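Side-chain contacts in beta-galactosidase (PDB 6Y2K), which hydrolyses terminal beta-galactosidic bonds as a cold-active, hexameric family GH42 glycoside hydrolase from an Antarctic marine bacterium: residues 140-145 against 312-317; 275-280 against 434-439; 299-304 against 414-419; 440-445 against 467-472. All blocks are in the same frame, centred on the assembly; numbering follows the deposited sequence.

Interaction 1: 140-145 against 312-317; sequences DNEYGC and IMEQQP
Glu142 and Glu314 face each other across the mouth of the barrel, with Glu142 OE2 3.9 Å from Glu314 OE1 and the two carboxylate planes inclined by 31°. Glu314 has CG anti to its carbonyl carbon (chi1 -57°) and an extended chain beyond, which carries the carboxylate out to Glu142 and Asn141. On the other side of Glu314, OE2 comes to 3.8 Å from Asn141 OD1, the amide and carboxylate planes 18° apart.

Water supplies the polar link between the segments. Water 1 accepts a hydrogen bond from Asn141 ND2 at 3.0 Å and donates one to Glu314 OE2 at 2.8 Å. OD1 and OE2 are both acceptors, and the water joins the two side chains instead.

Partners outside the two segments hold the polar ends. Arg33 forms a salt bridge with Glu314 OE2 while the hydroxyl of Tyr267 bonds OE1, and Asn242 ND2 holds Asn141 OD1, which settles the amide's flip. Glu142 OE1 bonds a glycerol, probably from the crystallisation liquor, which may mark a pocket able to take a small polyol. Asn141 N bonds Asp140 OD1, itself paired with Arg104.

One glutamate follows barrel strand 134-138 in an Asn-Glu pair and the other sits on strand 310-315, the fourth and seventh strands. This is consistent with the acid/base and nucleophile positions of retaining clan GH-A enzymes, to which GH42 belongs.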
# COMPACT_ATOMS: atom_id res chain seq x y z
N ASP A 140 2.21 29.30 -44.16
CA ASP A 140 3.26 28.55 -43.47
C ASP A 140 2.65 27.22 -42.94
O ASP A 140 1.82 26.59 -43.63
CB ASP A 140 3.87 29.47 -42.38
CG ASP A 140 5.26 29.05 -41.91
OD1 ASP A 140 5.33 28.24 -40.94
OD2 ASP A 140 6.27 29.59 -42.42
N ASN A 141 3.08 26.76 -41.76
CA ASN A 141 2.56 25.54 -41.15
C ASN A 141 3.00 25.49 -39.68
O ASN A 141 4.18 25.32 -39.39
CB ASN A 141 3.07 24.28 -41.86
CG ASN A 141 2.38 23.02 -41.37
OD1 ASN A 141 1.22 22.74 -41.73
ND2 ASN A 141 3.08 22.26 -40.52
N GLU A 142 2.03 25.65 -38.77
CA GLU A 142 2.25 25.49 -37.33
C GLU A 142 3.39 26.37 -36.82
O GLU A 142 4.42 25.89 -36.35
CB GLU A 142 2.49 24.02 -36.95
CG GLU A 142 1.27 23.10 -37.13
CD GLU A 142 1.47 21.73 -36.50
OE1 GLU A 142 2.61 21.22 -36.51
OE2 GLU A 142 0.49 21.14 -35.97
N TYR A 143 3.18 27.68 -36.93
CA TYR A 143 4.08 28.67 -36.35
C TYR A 143 4.38 28.25 -34.93
O TYR A 143 3.45 27.93 -34.17
CB TYR A 143 3.43 30.06 -36.28
CG TYR A 143 3.17 30.79 -37.58
CD1 TYR A 143 4.10 30.79 -38.61
CD2 TYR A 143 2.00 31.53 -37.76
CE1 TYR A 143 3.87 31.49 -39.80
CE2 TYR A 143 1.76 32.22 -38.94
CZ TYR A 143 2.70 32.20 -39.95
OH TYR A 143 2.45 32.90 -41.12
N GLY A 144 5.66 28.24 -34.57
CA GLY A 144 6.08 27.98 -33.19
C GLY A 144 6.33 26.52 -32.87
O GLY A 144 6.98 26.24 -31.85
N CYS A 145 5.89 25.57 -33.71
CA CYS A 145 6.06 24.14 -33.40
C CYS A 145 7.53 23.85 -33.13
O CYS A 145 8.42 24.45 -33.74
CB CYS A 145 5.54 23.23 -34.52
SG CYS A 145 5.27 21.52 -33.98
N ILE A 312 -10.86 22.68 -37.95
CA ILE A 312 -9.81 21.77 -37.52
C ILE A 312 -9.08 21.42 -38.81
O ILE A 312 -9.62 20.71 -39.65
CB ILE A 312 -10.36 20.51 -36.81
CG1 ILE A 312 -10.75 20.82 -35.35
CG2 ILE A 312 -9.30 19.40 -36.77
CD1 ILE A 312 -11.81 21.89 -35.16
N MET A 313 -7.86 21.94 -38.98
CA MET A 313 -7.07 21.68 -40.18
C MET A 313 -6.47 20.28 -40.19
O MET A 313 -6.31 19.70 -41.25
CB MET A 313 -5.94 22.70 -40.32
CG MET A 313 -5.22 22.68 -41.66
SD MET A 313 -6.32 23.20 -43.00
CE MET A 313 -6.28 24.96 -42.77
N GLU A 314 -6.13 19.75 -39.01
CA GLU A 314 -5.54 18.42 -38.88
C GLU A 314 -6.19 17.65 -37.73
O GLU A 314 -6.05 18.02 -36.56
CB GLU A 314 -4.02 18.51 -38.63
CG GLU A 314 -3.22 19.27 -39.69
CD GLU A 314 -1.74 19.37 -39.38
OE1 GLU A 314 -1.27 18.67 -38.46
OE2 GLU A 314 -1.02 20.15 -40.06
N GLN A 315 -6.93 16.59 -38.07
CA GLN A 315 -7.57 15.72 -37.07
C GLN A 315 -6.93 14.35 -37.07
O GLN A 315 -6.78 13.71 -38.13
CB GLN A 315 -9.07 15.57 -37.39
CG GLN A 315 -9.86 14.77 -36.36
CD GLN A 315 -9.85 15.41 -34.98
OE1 GLN A 315 -10.35 16.53 -34.81
NE2 GLN A 315 -9.29 14.71 -34.00
N GLN A 316 -6.56 13.88 -35.87
CA GLN A 316 -5.99 12.53 -35.72
C GLN A 316 -6.94 11.48 -36.30
O GLN A 316 -8.11 11.49 -35.94
CB GLN A 316 -5.74 12.21 -34.24
CG GLN A 316 -5.04 10.88 -34.02
CD GLN A 316 -4.45 10.68 -32.62
OE1 GLN A 316 -4.54 11.56 -31.75
NE2 GLN A 316 -3.84 9.52 -32.42
N PRO A 317 -6.44 10.60 -37.19
CA PRO A 317 -7.24 9.53 -37.79
C PRO A 317 -6.89 8.11 -37.33
O PRO A 317 -7.56 7.15 -37.71
CB PRO A 317 -6.87 9.66 -39.27
CG PRO A 317 -5.41 9.95 -39.21
CD PRO A 317 -5.20 10.79 -37.97
O HOH W 1 1.59 20.04 -39.12

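Interaction 2: 275-280 against 434-439; sequences EPLYTE and RYFFWC
Leu277 lies against the flat of the Phe437 ring, and backbone and side chain share the work. Its CA stands 3.9 Å from the ring centroid, 19° off the normal, a CH-pi contact over the face. Its CD1 closes to 3.6 Å from Phe437 CD1 as the two side chains run antiparallel alongside one another. With CG of Phe437 anti to its carbonyl carbon (chi1 -68°), the ring is laid out over the Leu277 backbone, and the ring's far end reaches Pro276, whose CB is 4.5 Å from Phe437 CZ. Arg434 CB packs on the opposite face, so the ring is held between the loop and its own helix's N-cap residue.

The other methyl of Leu277 serves different neighbours. CD2 meets the edge of the Phe436 ring, 4.5 Å from CE1, and also rests 3.7 Å above the plane of the Tyr278 ring, toward its rim. An alanine in place of Phe437 is likely to leave Leu277 CA and CD1 without the surface they pack on, opening a gap between loop and helix.

A second shell holds these groups in place. Arg441 NH2 bonds the carbonyl oxygen of Leu277, the Tyr278 hydroxyl pairs with that of Tyr440, and Phe436 meets Phe297 at about 60°. Phe246 also touches Leu277.

What results is an interdomain seam: the loop following helix 268-274, on the sixth beta-alpha unit of the TIM barrel, packs on the first turn of helix 435-448 in the region assigned to the trimerisation domain of GH42 beta-galactosidases.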
# COMPACT_ATOMS: atom_id res chain seq x y z
N GLU A 275 1.54 15.29 -22.52
CA GLU A 275 1.45 16.53 -21.72
C GLU A 275 1.49 16.31 -20.20
O GLU A 275 0.69 15.53 -19.68
CB GLU A 275 0.19 17.33 -22.08
CG GLU A 275 0.16 17.86 -23.50
CD GLU A 275 1.29 18.82 -23.85
OE1 GLU A 275 1.66 18.88 -25.04
OE2 GLU A 275 1.80 19.50 -22.94
N PRO A 276 2.38 17.02 -19.48
CA PRO A 276 2.37 16.92 -18.01
C PRO A 276 1.11 17.44 -17.32
O PRO A 276 0.91 17.13 -16.15
CB PRO A 276 3.58 17.76 -17.59
CG PRO A 276 4.49 17.70 -18.75
CD PRO A 276 3.59 17.71 -19.96
N LEU A 277 0.29 18.22 -18.01
CA LEU A 277 -1.05 18.60 -17.52
C LEU A 277 -1.85 17.43 -16.92
O LEU A 277 -2.51 17.57 -15.89
CB LEU A 277 -1.86 19.20 -18.68
CG LEU A 277 -3.35 19.49 -18.49
CD1 LEU A 277 -3.54 20.58 -17.46
CD2 LEU A 277 -3.96 19.90 -19.82
N TYR A 278 -1.80 16.28 -17.59
CA TYR A 278 -2.67 15.17 -17.25
C TYR A 278 -2.09 14.27 -16.17
O TYR A 278 -0.88 14.04 -16.12
CB TYR A 278 -3.00 14.37 -18.51
CG TYR A 278 -3.74 15.20 -19.54
CD1 TYR A 278 -5.00 15.74 -19.26
CD2 TYR A 278 -3.19 15.45 -20.80
CE1 TYR A 278 -5.68 16.50 -20.19
CE2 TYR A 278 -3.86 16.21 -21.74
CZ TYR A 278 -5.12 16.73 -21.44
OH TYR A 278 -5.82 17.48 -22.37
N THR A 279 -2.98 13.78 -15.29
CA THR A 279 -2.60 12.86 -14.23
C THR A 279 -2.36 11.46 -14.77
O THR A 279 -2.76 11.13 -15.89
CB THR A 279 -3.68 12.75 -13.15
OG1 THR A 279 -4.89 12.23 -13.72
CG2 THR A 279 -3.94 14.11 -12.49
N GLU A 280 -1.73 10.64 -13.95
CA GLU A 280 -1.52 9.23 -14.31
C GLU A 280 -2.86 8.52 -14.54
O GLU A 280 -3.00 7.78 -15.53
CB GLU A 280 -0.65 8.49 -13.28
CG GLU A 280 0.83 8.46 -13.68
CD GLU A 280 1.29 9.78 -14.28
OE1 GLU A 280 1.95 9.79 -15.33
OE2 GLU A 280 0.96 10.82 -13.68
N ARG A 434 0.69 26.50 -12.85
CA ARG A 434 0.82 26.81 -14.26
C ARG A 434 -0.48 27.48 -14.73
O ARG A 434 -1.55 26.92 -14.54
CB ARG A 434 1.08 25.53 -15.02
CG ARG A 434 1.80 25.72 -16.32
CD ARG A 434 3.31 25.67 -16.16
NE ARG A 434 3.94 25.22 -17.39
CZ ARG A 434 4.31 23.96 -17.63
NH1 ARG A 434 4.86 23.65 -18.79
NH2 ARG A 434 4.15 23.03 -16.71
N TYR A 435 -0.37 28.66 -15.33
CA TYR A 435 -1.54 29.40 -15.81
C TYR A 435 -2.44 28.53 -16.69
O TYR A 435 -3.64 28.44 -16.45
CB TYR A 435 -1.12 30.63 -16.60
CG TYR A 435 -2.24 31.44 -17.24
CD1 TYR A 435 -3.12 32.17 -16.46
CD2 TYR A 435 -2.41 31.47 -18.63
CE1 TYR A 435 -4.14 32.93 -17.03
CE2 TYR A 435 -3.42 32.23 -19.21
CZ TYR A 435 -4.27 32.97 -18.41
OH TYR A 435 -5.27 33.73 -18.96
N PHE A 436 -1.84 27.89 -17.68
CA PHE A 436 -2.60 27.04 -18.60
C PHE A 436 -3.33 25.91 -17.87
O PHE A 436 -4.50 25.63 -18.16
CB PHE A 436 -1.70 26.47 -19.70
CG PHE A 436 -2.48 25.82 -20.81
CD1 PHE A 436 -2.94 24.52 -20.68
CD2 PHE A 436 -2.77 26.52 -21.97
CE1 PHE A 436 -3.67 23.93 -21.69
CE2 PHE A 436 -3.50 25.94 -22.98
CZ PHE A 436 -3.95 24.64 -22.85
N PHE A 437 -2.64 25.26 -16.92
CA PHE A 437 -3.24 24.15 -16.17
C PHE A 437 -4.45 24.66 -15.38
O PHE A 437 -5.50 24.02 -15.37
CB PHE A 437 -2.25 23.53 -15.17
CG PHE A 437 -1.09 22.78 -15.78
CD1 PHE A 437 -0.74 22.87 -17.14
CD2 PHE A 437 -0.27 22.02 -14.94
CE1 PHE A 437 0.36 22.19 -17.63
CE2 PHE A 437 0.84 21.34 -15.44
CZ PHE A 437 1.15 21.43 -16.79
N TRP A 438 -4.29 25.80 -14.72
CA TRP A 438 -5.36 26.39 -13.91
C TRP A 438 -6.57 26.75 -14.78
O TRP A 438 -7.70 26.42 -14.42
CB TRP A 438 -4.84 27.62 -13.14
CG TRP A 438 -5.89 28.37 -12.37
CD1 TRP A 438 -6.24 29.67 -12.55
CD2 TRP A 438 -6.72 27.87 -11.30
NE1 TRP A 438 -7.24 30.02 -11.67
CE2 TRP A 438 -7.55 28.94 -10.89
CE3 TRP A 438 -6.84 26.63 -10.66
CZ2 TRP A 438 -8.49 28.82 -9.84
CZ3 TRP A 438 -7.78 26.50 -9.62
CH2 TRP A 438 -8.60 27.59 -9.24
N CYS A 439 -6.33 27.38 -15.94
CA CYS A 439 -7.40 27.70 -16.90
C CYS A 439 -8.13 26.42 -17.35
O CYS A 439 -9.36 26.36 -17.35
CB CYS A 439 -6.87 28.46 -18.12
SG CYS A 439 -6.30 30.15 -17.83

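Interaction 3: 299-304 against 414-419; sequences HDLYRG and LMFDYD
With CG anti to the backbone nitrogen (chi1 172°), Leu301 sends its two methyls out from helix 294-305 toward Phe416 and Tyr418, while Tyr418, with CG placed beside its own nitrogen (chi1 -71°), brings its hydroxyl in from the opposite direction. Leu301 CD1 meets Phe416 CD1 at 3.8 Å and also lies near the Tyr418 hydroxyl, whose OH Leu301 CD2 approaches more closely, at 3.6 Å. Within 414-419 the two rings brace one another, since CE1 of Phe416 sits 3.6 Å above the centre of the Tyr418 ring. A glycine at Leu301 would probably open a gap beside Phe416 and take away the apolar support on which the Tyr418 hydroxyl rests.

Helix 294-305 belongs to the outer layer of the TIM barrel, between its sixth and seventh strands, whereas 414-419 runs from strand 412-415 into helix 418-426 of the neighbouring alpha/beta domain. The contact is therefore a buried junction between the two, and Ile455 touches both Leu301 and Phe416.

A polar bridge runs beside this apolar patch. Water 2 donates to Tyr302 OH at 2.7 Å and hydrogen-bonds Tyr418 OH at the same 2.7 Å, lying in the plane of the Tyr418 ring at its edge. Tyr302 OH is additionally bonded to the carbonyl oxygen of Met244. On another side of the helix, Arg303 NH1 lies 2.7 Å from OD1 of Asp300 in a salt bridge using the anti lone pair, and NH2 has a second acidic partner in Asp454.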
# COMPACT_ATOMS: atom_id res chain seq x y z
N HIS A 299 -11.04 24.11 -29.16
CA HIS A 299 -12.12 24.52 -30.07
C HIS A 299 -12.67 25.89 -29.64
O HIS A 299 -12.85 26.78 -30.47
CB HIS A 299 -13.27 23.52 -30.08
CG HIS A 299 -12.91 22.15 -30.55
ND1 HIS A 299 -12.06 21.91 -31.60
CD2 HIS A 299 -13.34 20.93 -30.13
CE1 HIS A 299 -11.96 20.61 -31.81
NE2 HIS A 299 -12.72 19.99 -30.92
N ASP A 300 -12.92 26.06 -28.34
CA ASP A 300 -13.44 27.33 -27.80
C ASP A 300 -12.42 28.48 -27.84
O ASP A 300 -12.76 29.62 -28.20
CB ASP A 300 -13.98 27.14 -26.37
CG ASP A 300 -15.25 26.26 -26.32
OD1 ASP A 300 -15.98 26.16 -27.35
OD2 ASP A 300 -15.50 25.66 -25.24
N LEU A 301 -11.17 28.20 -27.48
CA LEU A 301 -10.09 29.20 -27.58
C LEU A 301 -9.93 29.70 -29.03
O LEU A 301 -9.89 30.91 -29.28
CB LEU A 301 -8.77 28.60 -27.07
CG LEU A 301 -7.46 29.38 -27.26
CD1 LEU A 301 -7.44 30.65 -26.42
CD2 LEU A 301 -6.30 28.48 -26.88
N TYR A 302 -9.87 28.76 -29.97
CA TYR A 302 -9.61 29.12 -31.37
C TYR A 302 -10.84 29.66 -32.11
O TYR A 302 -10.69 30.47 -33.03
CB TYR A 302 -8.92 27.97 -32.12
CG TYR A 302 -7.51 27.68 -31.58
CD1 TYR A 302 -6.60 28.71 -31.37
CD2 TYR A 302 -7.09 26.38 -31.28
CE1 TYR A 302 -5.33 28.47 -30.85
CE2 TYR A 302 -5.81 26.13 -30.78
CZ TYR A 302 -4.93 27.18 -30.58
OH TYR A 302 -3.64 26.99 -30.09
N ARG A 303 -12.05 29.26 -31.72
CA ARG A 303 -13.25 29.97 -32.18
C ARG A 303 -13.14 31.46 -31.82
O ARG A 303 -13.47 32.32 -32.63
CB ARG A 303 -14.54 29.36 -31.64
CG ARG A 303 -15.80 30.00 -32.23
CD ARG A 303 -17.09 29.28 -31.83
NE ARG A 303 -17.36 29.44 -30.39
CZ ARG A 303 -17.09 28.54 -29.44
NH1 ARG A 303 -16.60 27.34 -29.74
NH2 ARG A 303 -17.35 28.85 -28.17
N GLY A 304 -12.64 31.77 -30.62
CA GLY A 304 -12.38 33.15 -30.22
C GLY A 304 -11.30 33.83 -31.07
O GLY A 304 -11.52 34.94 -31.57
N LEU A 414 -14.77 32.35 -20.41
CA LEU A 414 -13.51 32.21 -19.69
C LEU A 414 -12.48 33.07 -20.43
O LEU A 414 -12.23 32.85 -21.61
CB LEU A 414 -13.08 30.74 -19.68
CG LEU A 414 -11.80 30.36 -18.93
CD1 LEU A 414 -11.84 28.89 -18.54
CD2 LEU A 414 -10.52 30.66 -19.71
N MET A 415 -11.91 34.06 -19.75
CA MET A 415 -10.94 34.98 -20.38
C MET A 415 -9.52 34.41 -20.34
O MET A 415 -8.95 34.25 -19.25
CB MET A 415 -10.97 36.34 -19.69
CG MET A 415 -10.06 37.40 -20.31
SD MET A 415 -10.33 39.04 -19.60
CE MET A 415 -11.88 39.46 -20.38
N PHE A 416 -8.97 34.13 -21.53
CA PHE A 416 -7.60 33.64 -21.69
C PHE A 416 -6.74 34.74 -22.32
O PHE A 416 -7.09 35.26 -23.38
CB PHE A 416 -7.59 32.40 -22.58
CG PHE A 416 -6.25 31.72 -22.64
CD1 PHE A 416 -5.30 32.11 -23.58
CD2 PHE A 416 -5.94 30.70 -21.75
CE1 PHE A 416 -4.06 31.49 -23.63
CE2 PHE A 416 -4.69 30.08 -21.79
CZ PHE A 416 -3.76 30.47 -22.74
N ASP A 417 -5.62 35.05 -21.68
CA ASP A 417 -4.73 36.13 -22.09
C ASP A 417 -3.31 35.58 -22.24
O ASP A 417 -2.70 35.17 -21.26
CB ASP A 417 -4.78 37.24 -21.03
CG ASP A 417 -4.17 38.55 -21.51
OD1 ASP A 417 -4.90 39.37 -22.10
OD2 ASP A 417 -2.96 38.75 -21.27
N TYR A 418 -2.79 35.56 -23.48
CA TYR A 418 -1.42 35.09 -23.72
C TYR A 418 -0.37 35.89 -22.92
O TYR A 418 0.60 35.32 -22.41
CB TYR A 418 -1.09 35.06 -25.21
CG TYR A 418 -1.81 33.96 -25.94
CD1 TYR A 418 -1.28 32.67 -26.00
CD2 TYR A 418 -3.04 34.19 -26.55
CE1 TYR A 418 -1.95 31.64 -26.65
CE2 TYR A 418 -3.72 33.17 -27.20
CZ TYR A 418 -3.17 31.90 -27.25
OH TYR A 418 -3.84 30.89 -27.89
N ASP A 419 -0.59 37.19 -22.78
CA ASP A 419 0.33 38.02 -22.02
C ASP A 419 0.39 37.60 -20.55
O ASP A 419 1.47 37.54 -19.97
CB ASP A 419 0.00 39.51 -22.15
CG ASP A 419 1.18 40.39 -21.83
OD1 ASP A 419 2.09 40.49 -22.68
OD2 ASP A 419 1.21 40.96 -20.71
O HOH W 2 -2.83 28.43 -27.93

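Interaction 4: 440-445 against 467-472; sequences YRMYEA and LLVLPA
Helix 435-448 passes over the end of strand 467-470 where Met442 and Pro471 bring their CA atoms to 7.3 Å, and the strand offers Val469 and Pro471 to the helix while Leu470 points away from it.

Met442 alone reaches across from 440-445. Its sulfur settles against the proline ring, SD lying 3.8 Å from Pro471 CB, and a bend in the last torsion (chi3 83°) turns the terminal methyl to Val469, with CE 3.7 Å from CG1. That same CG1 lies 4.0 Å from SD, so one valine methyl meets both the sulfur and the methyl of the thioether. The two pairs of side chains meet at a slant, and the contact is wholly apolar. Leu588 of helix 585-598 also packs on Met442.

On a different side of the helix, Arg441 NH1 forms a salt bridge with Glu444 at 2.9 Å to OE2, nearly straight at 161°. The oxygen lies in the guanidinium plane, yet the nitrogen approaches from above the carboxylate plane. Glu282 is a second acidic partner of that NH1, and His291 bonds the other oxygen of Glu444, OE1, so this one-turn pair is tied into the barrel side.

Strand 467-470 hydrogen-bonds to strand 412-415, and helix 435-448 lies in the connection from 412-415 to its parallel neighbour 453-456. A helix packed in this way on a parallel sheet is typical of alpha/beta domains, consistent with the assignment of this region to the glutaminase I clan.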
# COMPACT_ATOMS: atom_id res chain seq x y z
N TYR A 440 -7.34 25.40 -17.67
CA TYR A 440 -7.87 24.11 -18.13
C TYR A 440 -8.71 23.43 -17.05
O TYR A 440 -9.76 22.89 -17.35
CB TYR A 440 -6.73 23.18 -18.54
CG TYR A 440 -7.17 21.94 -19.28
CD1 TYR A 440 -7.49 20.76 -18.60
CD2 TYR A 440 -7.25 21.93 -20.67
CE1 TYR A 440 -7.88 19.62 -19.28
CE2 TYR A 440 -7.64 20.79 -21.36
CZ TYR A 440 -7.96 19.64 -20.66
OH TYR A 440 -8.33 18.51 -21.35
N ARG A 441 -8.26 23.47 -15.80
CA ARG A 441 -9.01 22.85 -14.69
C ARG A 441 -10.27 23.64 -14.29
O ARG A 441 -11.27 23.03 -13.88
CB ARG A 441 -8.10 22.62 -13.48
CG ARG A 441 -6.95 21.64 -13.74
CD ARG A 441 -7.44 20.25 -14.10
NE ARG A 441 -6.34 19.36 -14.50
CZ ARG A 441 -6.51 18.13 -14.99
NH1 ARG A 441 -7.72 17.61 -15.15
NH2 ARG A 441 -5.45 17.40 -15.32
N MET A 442 -10.25 24.96 -14.44
CA MET A 442 -11.48 25.76 -14.29
C MET A 442 -12.47 25.40 -15.41
O MET A 442 -13.66 25.23 -15.15
CB MET A 442 -11.19 27.27 -14.28
CG MET A 442 -10.43 27.76 -13.05
SD MET A 442 -10.66 29.52 -12.73
CE MET A 442 -12.21 29.48 -11.83
N TYR A 443 -11.94 25.24 -16.62
CA TYR A 443 -12.74 24.86 -17.78
C TYR A 443 -13.36 23.46 -17.62
O TYR A 443 -14.54 23.26 -17.92
CB TYR A 443 -11.90 24.95 -19.06
CG TYR A 443 -12.62 24.60 -20.34
CD1 TYR A 443 -13.39 25.56 -21.01
CD2 TYR A 443 -12.53 23.33 -20.89
CE1 TYR A 443 -14.04 25.26 -22.20
CE2 TYR A 443 -13.18 23.01 -22.07
CZ TYR A 443 -13.93 23.97 -22.72
OH TYR A 443 -14.57 23.62 -23.89
N GLU A 444 -12.55 22.50 -17.15
CA GLU A 444 -13.03 21.14 -16.87
C GLU A 444 -14.22 21.12 -15.91
O GLU A 444 -15.19 20.40 -16.15
CB GLU A 444 -11.90 20.27 -16.31
CG GLU A 444 -12.31 18.87 -15.89
CD GLU A 444 -11.14 18.06 -15.34
OE1 GLU A 444 -11.00 16.88 -15.72
OE2 GLU A 444 -10.38 18.60 -14.52
N ALA A 445 -14.13 21.91 -14.84
CA ALA A 445 -15.23 22.05 -13.88
C ALA A 445 -16.52 22.59 -14.53
O ALA A 445 -17.61 22.07 -14.28
CB ALA A 445 -14.81 22.94 -12.72
N LEU A 467 -22.19 34.94 -17.33
CA LEU A 467 -21.13 34.62 -16.37
C LEU A 467 -19.77 34.77 -17.04
O LEU A 467 -19.55 34.25 -18.13
CB LEU A 467 -21.31 33.19 -15.87
CG LEU A 467 -20.26 32.62 -14.92
CD1 LEU A 467 -20.19 33.40 -13.61
CD2 LEU A 467 -20.55 31.15 -14.65
N LEU A 468 -18.86 35.46 -16.36
CA LEU A 468 -17.52 35.76 -16.87
C LEU A 468 -16.50 35.35 -15.82
O LEU A 468 -16.57 35.82 -14.68
CB LEU A 468 -17.39 37.26 -17.15
CG LEU A 468 -16.02 37.80 -17.59
CD1 LEU A 468 -15.53 37.11 -18.84
CD2 LEU A 468 -16.09 39.30 -17.82
N VAL A 469 -15.54 34.51 -16.21
CA VAL A 469 -14.50 34.03 -15.32
C VAL A 469 -13.13 34.44 -15.86
O VAL A 469 -12.82 34.16 -17.02
CB VAL A 469 -14.55 32.49 -15.18
CG1 VAL A 469 -13.43 31.99 -14.26
CG2 VAL A 469 -15.91 32.06 -14.64
N LEU A 470 -12.34 35.13 -15.03
CA LEU A 470 -10.95 35.48 -15.33
C LEU A 470 -10.06 34.61 -14.45
O LEU A 470 -9.86 34.92 -13.27
CB LEU A 470 -10.65 36.97 -15.05
CG LEU A 470 -11.56 38.12 -15.52
CD1 LEU A 470 -10.75 39.41 -15.68
CD2 LEU A 470 -12.40 37.86 -16.75
N PRO A 471 -9.55 33.48 -14.98
CA PRO A 471 -8.83 32.56 -14.09
C PRO A 471 -7.65 33.16 -13.37
O PRO A 471 -7.44 32.86 -12.19
CB PRO A 471 -8.38 31.44 -15.03
CG PRO A 471 -9.42 31.43 -16.09
CD PRO A 471 -9.74 32.88 -16.31
N ALA A 472 -6.88 34.00 -14.07
CA ALA A 472 -5.67 34.64 -13.52
C ALA A 472 -5.21 35.76 -14.45
O ALA A 472 -4.20 35.65 -15.14
CB ALA A 472 -4.57 33.62 -13.32

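Overall arrangement
Three of the four contacts form one connected region where the barrel meets the neighbouring alpha/beta domain. Interactions 2 and 4 share helix 435-448, their centres about 13 Å apart, and Trp438 NE1 approaches Pro471 O to 2.9 Å. Interaction 3 lies about 11 Å from interaction 4, centre to centre, joined by Asp300 OD2 and Tyr443 OH at 2.6 Å and through the neighbouring strands 412-415 and 467-470. Tyr435 OH reaches Asp417 N at 3.0 Å, linking interactions 2 and 3. Interaction 1, the probable active site, stands apart: its centre is about 17 Å from that of interaction 3, which it touches where Ile312 packs on His299, and about 26 Å from that of interaction 4.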